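Local coordinates for Rho GTPase-activating protein 27 (Homo sapiens, PDB 3PP2), which probably switches off the Rho-type GTPases CDC42 and RAC1 by stimulating GTP hydrolysis, and may take part in clathrin-mediated endocytosis, its pleckstrin homology domain being the part described here, at residues H105-E108 against A109-S112. Sequence-based numbering, arbitrary orientation.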
ATOM      1  N   HIS A 105      10.562   3.845   1.053  1.00 14.22           N
ATOM      2  CA  HIS A 105      10.002   3.311  -0.193  1.00 14.95           C
ATOM      3  C   HIS A 105       8.884   4.242  -0.613  1.00 14.95           C
ATOM      4  O   HIS A 105       8.228   4.839   0.215  1.00 15.71           O
ATOM      5  CB  HIS A 105       9.498   1.873  -0.039  1.00 15.06           C
ATOM      6  CG  HIS A 105       9.297   1.154  -1.328  1.00 13.52           C
ATOM      7  ND1 HIS A 105       8.190   1.361  -2.136  1.00 14.62           N
ATOM      8  CD2 HIS A 105      10.089   0.257  -1.973  1.00 15.29           C
ATOM      9  CE1 HIS A 105       8.298   0.590  -3.205  1.00 16.15           C
ATOM     10  NE2 HIS A 105       9.450  -0.075  -3.145  1.00 17.52           N
ATOM     11  N   ASP A 106       8.687   4.383  -1.922  1.00 16.05           N
ATOM     12  CA  ASP A 106       7.595   5.217  -2.381  1.00 17.43           C
ATOM     13  C   ASP A 106       6.248   4.684  -1.961  1.00 16.10           C
ATOM     14  O   ASP A 106       5.326   5.506  -1.820  1.00 16.86           O
ATOM     15  CB  ASP A 106       7.658   5.383  -3.892  1.00 19.54           C
ATOM     16  CG  ASP A 106       8.845   6.182  -4.353  1.00 23.59           C
ATOM     17  OD1 ASP A 106       9.530   6.844  -3.527  1.00 28.73           O
ATOM     18  OD2 ASP A 106       9.102   6.098  -5.579  1.00 33.56           O
ATOM     19  N   SER A 107       6.127   3.374  -1.730  1.00 14.52           N
ATOM     20  CA  SER A 107       4.892   2.808  -1.217  1.00 13.97           C
ATOM     21  C   SER A 107       4.764   2.923   0.289  1.00 13.33           C
ATOM     22  O   SER A 107       5.496   2.269   1.020  1.00 13.50           O
ATOM     23  CB  SER A 107       4.742   1.358  -1.595  1.00 15.12           C
ATOM     24  OG  SER A 107       3.602   0.792  -0.968  1.00 14.87           O
ATOM     25  N   GLU A 108       3.798   3.703   0.763  1.00 14.04           N
ATOM     26  CA  GLU A 108       3.532   3.785   2.174  1.00 13.94           C
ATOM     27  C   GLU A 108       3.126   2.441   2.782  1.00 13.28           C
ATOM     28  O   GLU A 108       3.385   2.168   3.958  1.00 14.03           O
ATOM     29  CB  GLU A 108       2.482   4.839   2.509  1.00 14.75           C
ATOM     30  CG  GLU A 108       1.129   4.558   1.960  1.00 15.88           C
ATOM     31  CD  GLU A 108       0.098   5.680   2.196  1.00 16.02           C
ATOM     32  OE1 GLU A 108       0.432   6.854   1.906  1.00 22.76           O
ATOM     33  OE2 GLU A 108      -1.032   5.345   2.553  1.00 15.55           O
ATOM     34  N   ALA A 109       2.438   1.600   1.990  1.00 13.24           N
ATOM     35  CA  ALA A 109       2.024   0.305   2.478  1.00 12.76           C
ATOM     36  C   ALA A 109       3.223  -0.614   2.688  1.00 12.97           C
ATOM     37  O   ALA A 109       3.317  -1.337   3.675  1.00 14.20           O
ATOM     38  CB  ALA A 109       0.978  -0.324   1.579  1.00 13.79           C
ATOM     39  N   ILE A 110       4.169  -0.605   1.755  1.00 13.30           N
ATOM     40  CA  ILE A 110       5.440  -1.338   1.930  0.50 13.51           C
ATOM     41  C   ILE A 110       6.093  -0.910   3.242  1.00 13.58           C
ATOM     42  O   ILE A 110       6.493  -1.722   4.053  1.00 14.07           O
ATOM     43  CB  ILE A 110       6.412  -1.070   0.720  0.50 14.50           C
ATOM     44  CG1 ILE A 110       5.881  -1.740  -0.547  0.50 16.73           C
ATOM     45  CG2 ILE A 110       7.872  -1.490   1.059  0.50 13.82           C
ATOM     46  CD1 ILE A 110       5.785  -3.195  -0.457  0.50 21.01           C
ATOM     47  N   ILE A 111       6.244   0.389   3.411  1.00 13.02           N
ATOM     48  CA  ILE A 111       6.950   0.919   4.604  1.00 13.47           C
ATOM     49  C   ILE A 111       6.201   0.578   5.885  1.00 12.93           C
ATOM     50  O   ILE A 111       6.806   0.189   6.869  1.00 14.08           O
ATOM     51  CB  ILE A 111       7.228   2.415   4.438  1.00 13.49           C
ATOM     52  CG1 ILE A 111       8.433   2.579   3.481  1.00 15.09           C
ATOM     53  CG2 ILE A 111       7.461   3.163   5.758  1.00 16.92           C
ATOM     54  CD1 ILE A 111       9.805   2.180   4.121  1.00 17.18           C
ATOM     55  N   SER A 112       4.877   0.704   5.903  1.00 13.48           N
ATOM     56  CA  SER A 112       4.138   0.379   7.139  1.00 14.17           C
ATOM     57  C   SER A 112       4.284  -1.087   7.509  1.00 14.83           C
ATOM     58  O   SER A 112       4.438  -1.434   8.672  1.00 14.81           O
ATOM     59  CB  SER A 112       2.675   0.777   6.979  1.00 15.46           C
ATOM     60  OG  SER A 112       1.934   0.459   8.143  1.00 16.39           O
TER
HETATM   61  O   HOH W   1       1.083   2.182  -0.815  0.50 17.26           O
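His105 lays its side chain against Ile110 and Ile111 in the first turn of the following helix, while one ring nitrogen turns back to the loop. CB rests 3.7 Å from CG1 of Ile111; CG lies 3.8 Å from CG2 of Ile110, a methyl that, in the conformer described, makes a CH-pi contact over one ring face. Farther along the ring, CD2 still touches this methyl, while ND1 accepts the N-H of Ser107 almost within the ring plane (2.9 Å, N-H...acceptor angle 170°). An alanine in place of His105 would probably leave that N-H without its acceptor and uncover the Ile110 methyl. Ser107 is the N-cap: with OG swung away from its own backbone N (chi1 174°), the hydroxyl oxygen receives Ile110 N at 3.1 Å in a nearly straight bond. A water donates to the same OG and accepts from Ala109 N, so the N-H groups of Ala109 and Ile110 each have an acceptor. In the same Ile110 conformer, Ser107 CB lies 3.5 Å from CG1. The next links, Ile111 N to Ser107 O and Ser112 N to Glu108 O, begin the regular helical ladder. This is a serine N-cap opening the C-terminal helix of a PH domain, just after strand 100-104.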